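DinB-like domain-containing protein (Enterococcus faecalis, PDB 3CEX) is of unknown function but adopts the DinB-like helical bundle fold, whose relatives include metal-dependent enzymes, and pairs with a second copy of itself. Local coordinates at residues T13-Q27 and I152-R166. Residues are numbered along the deposited sequence; the frame is centred on the assembly and turned at random.
Sequences TLDRAHERFEETLAQ and IDDAVMHSGQAVYTR. With ACY (acetic acid), chain C.
S159 OG sits between two partners: it donates to V156 O one turn back on its own helix, 2.6 Å away, and accepts from R20 NH1 of helix 8-25 at 3.2 Å, nearly straight (167°) and in the guanidinium plane. Chi1 of 75° sets OG between its backbone N and carbonyl carbon. R20 suits this place because its long chain bends at chi3, lays CD against S159 O and V163 CG2, and carries NH2 on to a salt bridge with D153 of the second subunit. The F21 ring lies against the S159 backbone, S159 CA over one face 3.9 Å from the centroid, and F21 CE1 meets A162 CB. Helices 13-25 and 152-166 run in the same direction at 27°, their axes 8.5 Å apart at closest, and the small A17 lets the backbones close in, its CB 3.8 Å from V156 CA. L14 continues the apolar seam, CD1 on A155 and CB on I152 CD1. R166 NH2 gives T24 OG1 a bent bond of 3.2 Å, while Q27 lies over one guanidinium face; an acetate, probably from the crystallisation liquor, takes one bond each from NH1 and NH2, and NH1 also pairs with the C-terminal carboxylate of K172. Two arginines thus bring charge to an otherwise largely apolar interface between the first and last helices of the DinB-like bundle, and D153 and the C terminus probably offset it.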
ATOM      1  N   THR A  13       6.001  -8.587   0.616  1.00 28.36           N
ATOM      2  CA  THR A  13       5.122  -7.428   0.375  1.00 28.34           C
ATOM      3  C   THR A  13       5.902  -6.093   0.349  1.00 28.78           C
ATOM      4  O   THR A  13       5.612  -5.175  -0.503  1.00 28.72           O
ATOM      5  CB  THR A  13       3.975  -7.371   1.440  1.00 28.99           C
ATOM      6  OG1 THR A  13       3.258  -8.615   1.419  1.00 30.15           O
ATOM      7  CG2 THR A  13       2.985  -6.228   1.169  1.00 29.24           C
ATOM      8  N   LEU A  14       6.833  -5.940   1.298  1.00 28.42           N
ATOM      9  CA  LEU A  14       7.757  -4.804   1.276  1.00 29.05           C
ATOM     10  C   LEU A  14       8.577  -4.719  -0.027  1.00 29.45           C
ATOM     11  O   LEU A  14       8.772  -3.606  -0.587  1.00 29.75           O
ATOM     12  CB  LEU A  14       8.658  -4.841   2.532  1.00 28.94           C
ATOM     13  CG  LEU A  14       9.648  -3.682   2.713  1.00 29.69           C
ATOM     14  CD1 LEU A  14       8.909  -2.343   2.841  1.00 29.95           C
ATOM     15  CD2 LEU A  14      10.547  -3.899   3.960  1.00 28.90           C
ATOM     16  N   ASP A  15       9.011  -5.866  -0.553  1.00 29.28           N
ATOM     17  CA  ASP A  15       9.726  -5.892  -1.832  1.00 29.97           C
ATOM     18  C   ASP A  15       8.889  -5.292  -2.973  1.00 29.44           C
ATOM     19  O   ASP A  15       9.422  -4.588  -3.816  1.00 28.57           O
ATOM     20  CB  ASP A  15      10.123  -7.325  -2.227  1.00 31.46           C
ATOM     21  CG  ASP A  15      11.283  -7.880  -1.394  1.00 36.70           C
ATOM     22  OD1 ASP A  15      12.084  -7.059  -0.870  1.00 42.92           O
ATOM     23  OD2 ASP A  15      11.420  -9.135  -1.331  1.00 39.89           O
ATOM     24  N   ARG A  16       7.581  -5.526  -2.978  1.00 28.94           N
ATOM     25  CA  ARG A  16       6.728  -4.910  -4.002  1.00 28.96           C
ATOM     26  C   ARG A  16       6.693  -3.392  -3.862  1.00 28.95           C
ATOM     27  O   ARG A  16       6.719  -2.704  -4.881  1.00 30.13           O
ATOM     28  CB  ARG A  16       5.283  -5.447  -4.006  1.00 28.94           C
ATOM     29  CG  ARG A  16       5.118  -6.956  -4.004  1.00 30.76           C
ATOM     30  CD  ARG A  16       5.680  -7.568  -5.271  1.00 31.80           C
ATOM     31  NE  ARG A  16       5.234  -8.941  -5.307  1.00 33.90           N
ATOM     32  CZ  ARG A  16       4.091  -9.356  -5.849  1.00 34.09           C
ATOM     33  NH1 ARG A  16       3.289  -8.514  -6.489  1.00 32.72           N
ATOM     34  NH2 ARG A  16       3.777 -10.630  -5.765  1.00 29.86           N
ATOM     35  N   ALA A  17       6.630  -2.867  -2.642  1.00 28.10           N
ATOM     36  CA  ALA A  17       6.710  -1.404  -2.410  1.00 28.67           C
ATOM     37  C   ALA A  17       8.043  -0.854  -2.964  1.00 28.80           C
ATOM     38  O   ALA A  17       8.087   0.152  -3.706  1.00 27.98           O
ATOM     39  CB  ALA A  17       6.594  -1.075  -0.936  1.00 28.18           C
ATOM     40  N   HIS A  18       9.123  -1.549  -2.629  1.00 27.98           N
ATOM     41  CA  HIS A  18      10.463  -1.153  -3.034  1.00 28.95           C
ATOM     42  C   HIS A  18      10.570  -1.072  -4.553  1.00 28.79           C
ATOM     43  O   HIS A  18      11.020  -0.055  -5.114  1.00 29.14           O
ATOM     44  CB  HIS A  18      11.456  -2.172  -2.461  1.00 29.50           C
ATOM     45  CG  HIS A  18      12.895  -1.774  -2.575  1.00 29.73           C
ATOM     46  ND1 HIS A  18      13.918  -2.637  -2.248  1.00 30.06           N
ATOM     47  CD2 HIS A  18      13.485  -0.614  -2.948  1.00 30.18           C
ATOM     48  CE1 HIS A  18      15.080  -2.028  -2.433  1.00 31.05           C
ATOM     49  NE2 HIS A  18      14.846  -0.796  -2.849  1.00 29.33           N
ATOM     50  N   GLU A  19      10.153  -2.145  -5.214  1.00 29.78           N
ATOM     51  CA  GLU A  19      10.106  -2.224  -6.685  1.00 31.08           C
ATOM     52  C   GLU A  19       9.238  -1.125  -7.316  1.00 29.84           C
ATOM     53  O   GLU A  19       9.613  -0.513  -8.333  1.00 28.44           O
ATOM     54  CB  GLU A  19       9.627  -3.646  -7.123  1.00 31.06           C
ATOM     55  CG  GLU A  19      10.648  -4.706  -6.716  1.00 36.38           C
ATOM     56  CD  GLU A  19      10.173  -6.192  -6.690  1.00 39.74           C
ATOM     57  OE1 GLU A  19       8.948  -6.494  -6.786  1.00 48.52           O
ATOM     58  OE2 GLU A  19      11.083  -7.089  -6.579  1.00 49.95           O
ATOM     59  N   ARG A  20       8.083  -0.851  -6.727  1.00 28.95           N
ATOM     60  CA  ARG A  20       7.218   0.200  -7.271  1.00 29.17           C
ATOM     61  C   ARG A  20       7.865   1.602  -7.208  1.00 28.57           C
ATOM     62  O   ARG A  20       7.794   2.342  -8.153  1.00 28.48           O
ATOM     63  CB  ARG A  20       5.888   0.217  -6.536  1.00 29.45           C
ATOM     64  CG  ARG A  20       4.890   1.290  -6.994  1.00 28.89           C
ATOM     65  CD  ARG A  20       3.520   1.070  -6.393  1.00 29.02           C
ATOM     66  NE  ARG A  20       2.951  -0.191  -6.854  1.00 27.61           N
ATOM     67  CZ  ARG A  20       2.715  -1.265  -6.091  1.00 29.12           C
ATOM     68  NH1 ARG A  20       2.947  -1.264  -4.791  1.00 28.98           N
ATOM     69  NH2 ARG A  20       2.198  -2.329  -6.638  1.00 31.39           N
ATOM     70  N   PHE A  21       8.479   1.947  -6.082  1.00 27.57           N
ATOM     71  CA  PHE A  21       9.187   3.218  -5.959  1.00 28.69           C
ATOM     72  C   PHE A  21      10.308   3.328  -7.035  1.00 28.42           C
ATOM     73  O   PHE A  21      10.446   4.365  -7.690  1.00 29.68           O
ATOM     74  CB  PHE A  21       9.799   3.342  -4.562  1.00 28.52           C
ATOM     75  CG  PHE A  21       8.895   3.946  -3.520  1.00 29.81           C
ATOM     76  CD1 PHE A  21       8.481   5.257  -3.623  1.00 29.83           C
ATOM     77  CD2 PHE A  21       8.558   3.249  -2.385  1.00 28.71           C
ATOM     78  CE1 PHE A  21       7.655   5.831  -2.648  1.00 31.00           C
ATOM     79  CE2 PHE A  21       7.764   3.825  -1.439  1.00 30.64           C
ATOM     80  CZ  PHE A  21       7.318   5.132  -1.588  1.00 29.27           C
ATOM     81  N   GLU A  22      11.106   2.274  -7.201  1.00 28.07           N
ATOM     82  CA  GLU A  22      12.151   2.290  -8.218  1.00 30.12           C
ATOM     83  C   GLU A  22      11.610   2.424  -9.668  1.00 29.74           C
ATOM     84  O   GLU A  22      12.185   3.159 -10.454  1.00 30.13           O
ATOM     85  CB  GLU A  22      13.064   1.062  -8.090  1.00 29.99           C
ATOM     86  CG  GLU A  22      13.975   1.038  -6.862  1.00 34.14           C
ATOM     87  CD  GLU A  22      14.851   2.311  -6.636  1.00 40.66           C
ATOM     88  OE1 GLU A  22      15.388   2.896  -7.596  1.00 43.32           O
ATOM     89  OE2 GLU A  22      14.989   2.714  -5.463  1.00 46.01           O
ATOM     90  N   GLU A  23      10.527   1.737 -10.020  1.00 29.91           N
ATOM     91  CA  GLU A  23       9.945   1.838 -11.362  1.00 31.91           C
ATOM     92  C   GLU A  23       9.406   3.239 -11.624  1.00 30.02           C
ATOM     93  O   GLU A  23       9.474   3.731 -12.741  1.00 30.60           O
ATOM     94  CB  GLU A  23       8.781   0.856 -11.568  1.00 32.40           C
ATOM     95  CG  GLU A  23       9.158  -0.589 -11.493  1.00 38.00           C
ATOM     96  CD  GLU A  23       7.961  -1.569 -11.422  1.00 39.49           C
ATOM     97  OE1 GLU A  23       6.818  -1.169 -11.039  1.00 50.86           O
ATOM     98  OE2 GLU A  23       8.187  -2.756 -11.750  1.00 48.66           O
ATOM     99  N   THR A  24       8.827   3.861 -10.606  1.00 29.45           N
ATOM    100  CA  THR A  24       8.336   5.226 -10.724  1.00 30.22           C
ATOM    101  C   THR A  24       9.483   6.241 -10.901  1.00 30.11           C
ATOM    102  O   THR A  24       9.467   7.038 -11.836  1.00 30.57           O
ATOM    103  CB  THR A  24       7.389   5.565  -9.521  1.00 30.47           C
ATOM    104  OG1 THR A  24       6.081   5.103  -9.835  1.00 33.16           O
ATOM    105  CG2 THR A  24       7.319   7.036  -9.232  1.00 30.50           C
ATOM    106  N   LEU A  25      10.478   6.177 -10.019  1.00 29.73           N
ATOM    107  CA  LEU A  25      11.642   7.051 -10.081  1.00 30.36           C
ATOM    108  C   LEU A  25      12.390   6.972 -11.414  1.00 30.14           C
ATOM    109  O   LEU A  25      12.835   7.978 -11.905  1.00 28.95           O
ATOM    110  CB  LEU A  25      12.613   6.736  -8.941  1.00 29.89           C
ATOM    111  CG  LEU A  25      13.694   7.769  -8.676  1.00 30.63           C
ATOM    112  CD1 LEU A  25      13.097   9.130  -8.245  1.00 29.80           C
ATOM    113  CD2 LEU A  25      14.637   7.195  -7.590  1.00 30.63           C
ATOM    114  N   ALA A  26      12.508   5.773 -11.971  1.00 30.29           N
ATOM    115  CA  ALA A  26      13.146   5.555 -13.262  1.00 31.26           C
ATOM    116  C   ALA A  26      12.484   6.357 -14.390  1.00 31.81           C
ATOM    117  O   ALA A  26      13.122   6.591 -15.404  1.00 32.86           O
ATOM    118  CB  ALA A  26      13.193   4.024 -13.646  1.00 30.69           C
ATOM    119  N   GLN A  27      11.221   6.768 -14.243  1.00 31.76           N
ATOM    120  CA  GLN A  27      10.561   7.537 -15.311  1.00 32.19           C
ATOM    121  C   GLN A  27      10.772   9.028 -15.180  1.00 30.92           C
ATOM    122  O   GLN A  27      10.310   9.772 -16.040  1.00 31.75           O
ATOM    123  CB  GLN A  27       9.063   7.233 -15.369  1.00 32.31           C
ATOM    124  CG  GLN A  27       8.779   5.755 -15.647  1.00 35.02           C
ATOM    125  CD  GLN A  27       7.311   5.434 -15.560  1.00 35.85           C
ATOM    126  OE1 GLN A  27       6.491   5.964 -16.346  1.00 41.02           O
ATOM    127  NE2 GLN A  27       6.951   4.568 -14.602  1.00 39.69           N
ATOM    128  N   ILE A 152       5.083  -1.842   7.362  1.00 32.42           N
ATOM    129  CA  ILE A 152       4.866  -2.410   6.030  1.00 32.26           C
ATOM    130  C   ILE A 152       3.719  -1.673   5.324  1.00 32.02           C
ATOM    131  O   ILE A 152       3.849  -1.302   4.153  1.00 30.55           O
ATOM    132  CB  ILE A 152       4.507  -3.924   6.081  1.00 32.56           C
ATOM    133  CG1 ILE A 152       5.645  -4.771   6.683  1.00 34.29           C
ATOM    134  CG2 ILE A 152       4.153  -4.460   4.699  1.00 32.35           C
ATOM    135  CD1 ILE A 152       6.978  -4.644   5.981  1.00 34.61           C
ATOM    136  N   ASP A 153       2.614  -1.431   6.040  1.00 32.29           N
ATOM    137  CA  ASP A 153       1.449  -0.676   5.495  1.00 31.62           C
ATOM    138  C   ASP A 153       1.842   0.717   4.944  1.00 32.00           C
ATOM    139  O   ASP A 153       1.423   1.122   3.858  1.00 29.24           O
ATOM    140  CB  ASP A 153       0.353  -0.580   6.580  1.00 32.31           C
ATOM    141  CG  ASP A 153      -0.768   0.390   6.240  1.00 33.13           C
ATOM    142  OD1 ASP A 153      -1.465   0.120   5.246  1.00 32.70           O
ATOM    143  OD2 ASP A 153      -0.961   1.415   6.979  1.00 33.19           O
ATOM    144  N   ASP A 154       2.632   1.434   5.727  1.00 32.34           N
ATOM    145  CA  ASP A 154       3.117   2.756   5.394  1.00 32.69           C
ATOM    146  C   ASP A 154       3.921   2.743   4.109  1.00 31.76           C
ATOM    147  O   ASP A 154       3.675   3.577   3.242  1.00 30.62           O
ATOM    148  CB  ASP A 154       4.012   3.296   6.531  1.00 33.66           C
ATOM    149  CG  ASP A 154       4.697   4.628   6.173  1.00 38.06           C
ATOM    150  OD1 ASP A 154       4.152   5.654   6.609  1.00 46.07           O
ATOM    151  OD2 ASP A 154       5.767   4.644   5.458  1.00 48.08           O
ATOM    152  N   ALA A 155       4.886   1.821   4.009  1.00 29.78           N
ATOM    153  CA  ALA A 155       5.721   1.738   2.821  1.00 29.57           C
ATOM    154  C   ALA A 155       4.873   1.426   1.597  1.00 29.48           C
ATOM    155  O   ALA A 155       5.016   2.116   0.560  1.00 28.68           O
ATOM    156  CB  ALA A 155       6.870   0.717   2.972  1.00 28.72           C
ATOM    157  N   VAL A 156       3.997   0.418   1.691  1.00 28.76           N
ATOM    158  CA  VAL A 156       3.232   0.008   0.511  1.00 28.87           C
ATOM    159  C   VAL A 156       2.285   1.124   0.096  1.00 28.20           C
ATOM    160  O   VAL A 156       2.186   1.482  -1.076  1.00 28.83           O
ATOM    161  CB  VAL A 156       2.517  -1.335   0.709  1.00 28.77           C
ATOM    162  CG1 VAL A 156       1.659  -1.720  -0.509  1.00 26.68           C
ATOM    163  CG2 VAL A 156       3.545  -2.450   0.983  1.00 32.04           C
HETATM  164  N   MSE A 157       1.570   1.680   1.058  1.00 27.87           N
HETATM  165  CA  MSE A 157       0.612   2.719   0.741  1.00 29.22           C
HETATM  166  C   MSE A 157       1.285   3.977   0.116  1.00 27.95           C
HETATM  167  O   MSE A 157       0.751   4.586  -0.815  1.00 25.76           O
HETATM  168  CB  MSE A 157      -0.144   3.044   2.034  1.00 30.90           C
HETATM  169  CG  MSE A 157      -0.905   4.225   1.963  1.00 37.82           C
HETATM  170 SE   MSE A 157      -0.009   5.887   2.570  0.80 42.77          SE
HETATM  171  CE  MSE A 157      -1.677   6.383   3.380  1.00 34.48           C
ATOM    172  N   HIS A 158       2.436   4.378   0.642  1.00 27.31           N
ATOM    173  CA  HIS A 158       3.206   5.470   0.023  1.00 28.18           C
ATOM    174  C   HIS A 158       3.698   5.192  -1.389  1.00 26.91           C
ATOM    175  O   HIS A 158       3.769   6.113  -2.194  1.00 26.30           O
ATOM    176  CB  HIS A 158       4.363   5.962   0.937  1.00 27.90           C
ATOM    177  CG  HIS A 158       3.868   6.786   2.081  1.00 28.33           C
ATOM    178  ND1 HIS A 158       3.922   6.347   3.384  1.00 32.73           N
ATOM    179  CD2 HIS A 158       3.172   7.951   2.105  1.00 31.38           C
ATOM    180  CE1 HIS A 158       3.357   7.255   4.174  1.00 33.63           C
ATOM    181  NE2 HIS A 158       2.884   8.233   3.423  1.00 30.08           N
ATOM    182  N   SER A 159       3.984   3.935  -1.692  1.00 27.32           N
ATOM    183  CA  SER A 159       4.412   3.546  -3.056  1.00 26.93           C
ATOM    184  C   SER A 159       3.260   3.764  -4.052  1.00 27.42           C
ATOM    185  O   SER A 159       3.472   4.253  -5.162  1.00 27.85           O
ATOM    186  CB  SER A 159       4.982   2.111  -3.064  1.00 27.22           C
ATOM    187  OG  SER A 159       3.977   1.113  -2.969  1.00 26.67           O
ATOM    188  N   GLY A 160       2.015   3.505  -3.618  1.00 27.51           N
ATOM    189  CA  GLY A 160       0.844   3.824  -4.407  1.00 27.04           C
ATOM    190  C   GLY A 160       0.691   5.304  -4.628  1.00 27.06           C
ATOM    191  O   GLY A 160       0.390   5.743  -5.744  1.00 26.34           O
ATOM    192  N   GLN A 161       0.891   6.087  -3.568  1.00 26.20           N
ATOM    193  CA  GLN A 161       0.799   7.557  -3.720  1.00 26.35           C
ATOM    194  C   GLN A 161       1.846   8.075  -4.694  1.00 25.50           C
ATOM    195  O   GLN A 161       1.600   9.006  -5.449  1.00 25.11           O
ATOM    196  CB  GLN A 161       0.909   8.237  -2.330  1.00 27.24           C
ATOM    197  CG  GLN A 161      -0.312   8.011  -1.465  1.00 26.06           C
ATOM    198  CD  GLN A 161      -0.186   8.538  -0.033  1.00 26.94           C
ATOM    199  OE1 GLN A 161       0.905   8.922   0.394  1.00 28.14           O
ATOM    200  NE2 GLN A 161      -1.318   8.591   0.695  1.00 22.15           N
ATOM    201  N   ALA A 162       3.034   7.488  -4.685  1.00 25.77           N
ATOM    202  CA  ALA A 162       4.116   7.927  -5.615  1.00 25.49           C
ATOM    203  C   ALA A 162       3.728   7.797  -7.076  1.00 24.56           C
ATOM    204  O   ALA A 162       4.090   8.639  -7.892  1.00 24.93           O
ATOM    205  CB  ALA A 162       5.410   7.157  -5.349  1.00 24.87           C
ATOM    206  N   VAL A 163       2.984   6.746  -7.406  1.00 24.45           N
ATOM    207  CA  VAL A 163       2.448   6.576  -8.766  1.00 23.46           C
ATOM    208  C   VAL A 163       1.552   7.733  -9.181  1.00 23.34           C
ATOM    209  O   VAL A 163       1.659   8.249 -10.295  1.00 22.05           O
ATOM    210  CB  VAL A 163       1.662   5.281  -8.862  1.00 24.35           C
ATOM    211  CG1 VAL A 163       0.931   5.194 -10.191  1.00 22.36           C
ATOM    212  CG2 VAL A 163       2.603   4.072  -8.646  1.00 22.97           C
ATOM    213  N   TYR A 164       0.680   8.150  -8.264  1.00 23.66           N
ATOM    214  CA  TYR A 164      -0.227   9.277  -8.495  1.00 23.17           C
ATOM    215  C   TYR A 164       0.509  10.607  -8.650  1.00 23.90           C
ATOM    216  O   TYR A 164       0.209  11.371  -9.553  1.00 22.86           O
ATOM    217  CB  TYR A 164      -1.342   9.283  -7.410  1.00 23.56           C
ATOM    218  CG  TYR A 164      -2.584   8.489  -7.808  1.00 23.55           C
ATOM    219  CD1 TYR A 164      -2.525   7.470  -8.746  1.00 26.73           C
ATOM    220  CD2 TYR A 164      -3.818   8.763  -7.259  1.00 24.21           C
ATOM    221  CE1 TYR A 164      -3.667   6.768  -9.148  1.00 23.96           C
ATOM    222  CE2 TYR A 164      -4.945   8.079  -7.661  1.00 21.79           C
ATOM    223  CZ  TYR A 164      -4.855   7.072  -8.606  1.00 22.35           C
ATOM    224  OH  TYR A 164      -5.980   6.371  -9.011  1.00 24.49           O
ATOM    225  N   THR A 165       1.447  10.902  -7.762  1.00 24.32           N
ATOM    226  CA  THR A 165       2.236  12.112  -7.910  1.00 24.31           C
ATOM    227  C   THR A 165       2.958  12.127  -9.263  1.00 24.73           C
ATOM    228  O   THR A 165       3.032  13.154  -9.932  1.00 25.39           O
ATOM    229  CB  THR A 165       3.299  12.207  -6.829  1.00 23.70           C
ATOM    230  OG1 THR A 165       2.667  12.405  -5.565  1.00 23.33           O
ATOM    231  CG2 THR A 165       4.248  13.398  -7.124  1.00 23.57           C
ATOM    232  N   ARG A 166       3.527  10.993  -9.650  1.00 26.05           N
ATOM    233  CA  ARG A 166       4.192  10.865 -10.954  1.00 25.73           C
ATOM    234  C   ARG A 166       3.240  11.227 -12.077  1.00 25.75           C
ATOM    235  O   ARG A 166       3.588  12.023 -12.964  1.00 24.98           O
ATOM    236  CB  ARG A 166       4.722   9.438 -11.166  1.00 26.55           C
ATOM    237  CG  ARG A 166       5.550   9.215 -12.453  1.00 26.72           C
ATOM    238  CD  ARG A 166       5.533   7.747 -12.887  1.00 29.24           C
ATOM    239  NE  ARG A 166       4.253   7.314 -13.442  1.00 34.16           N
ATOM    240  CZ  ARG A 166       3.663   6.131 -13.218  1.00 34.76           C
ATOM    241  NH1 ARG A 166       2.504   5.863 -13.803  1.00 34.84           N
ATOM    242  NH2 ARG A 166       4.206   5.216 -12.419  1.00 37.09           N
TER
HETATM  243  C   ACY C 301       1.601   2.321 -12.949  1.00 53.11           C
HETATM  244  O   ACY C 301       2.771   2.302 -12.460  1.00 52.70           O
HETATM  245  OXT ACY C 301       1.130   3.304 -13.585  1.00 51.44           O
HETATM  246  CH3 ACY C 301       0.701   1.107 -12.781  1.00 53.23           C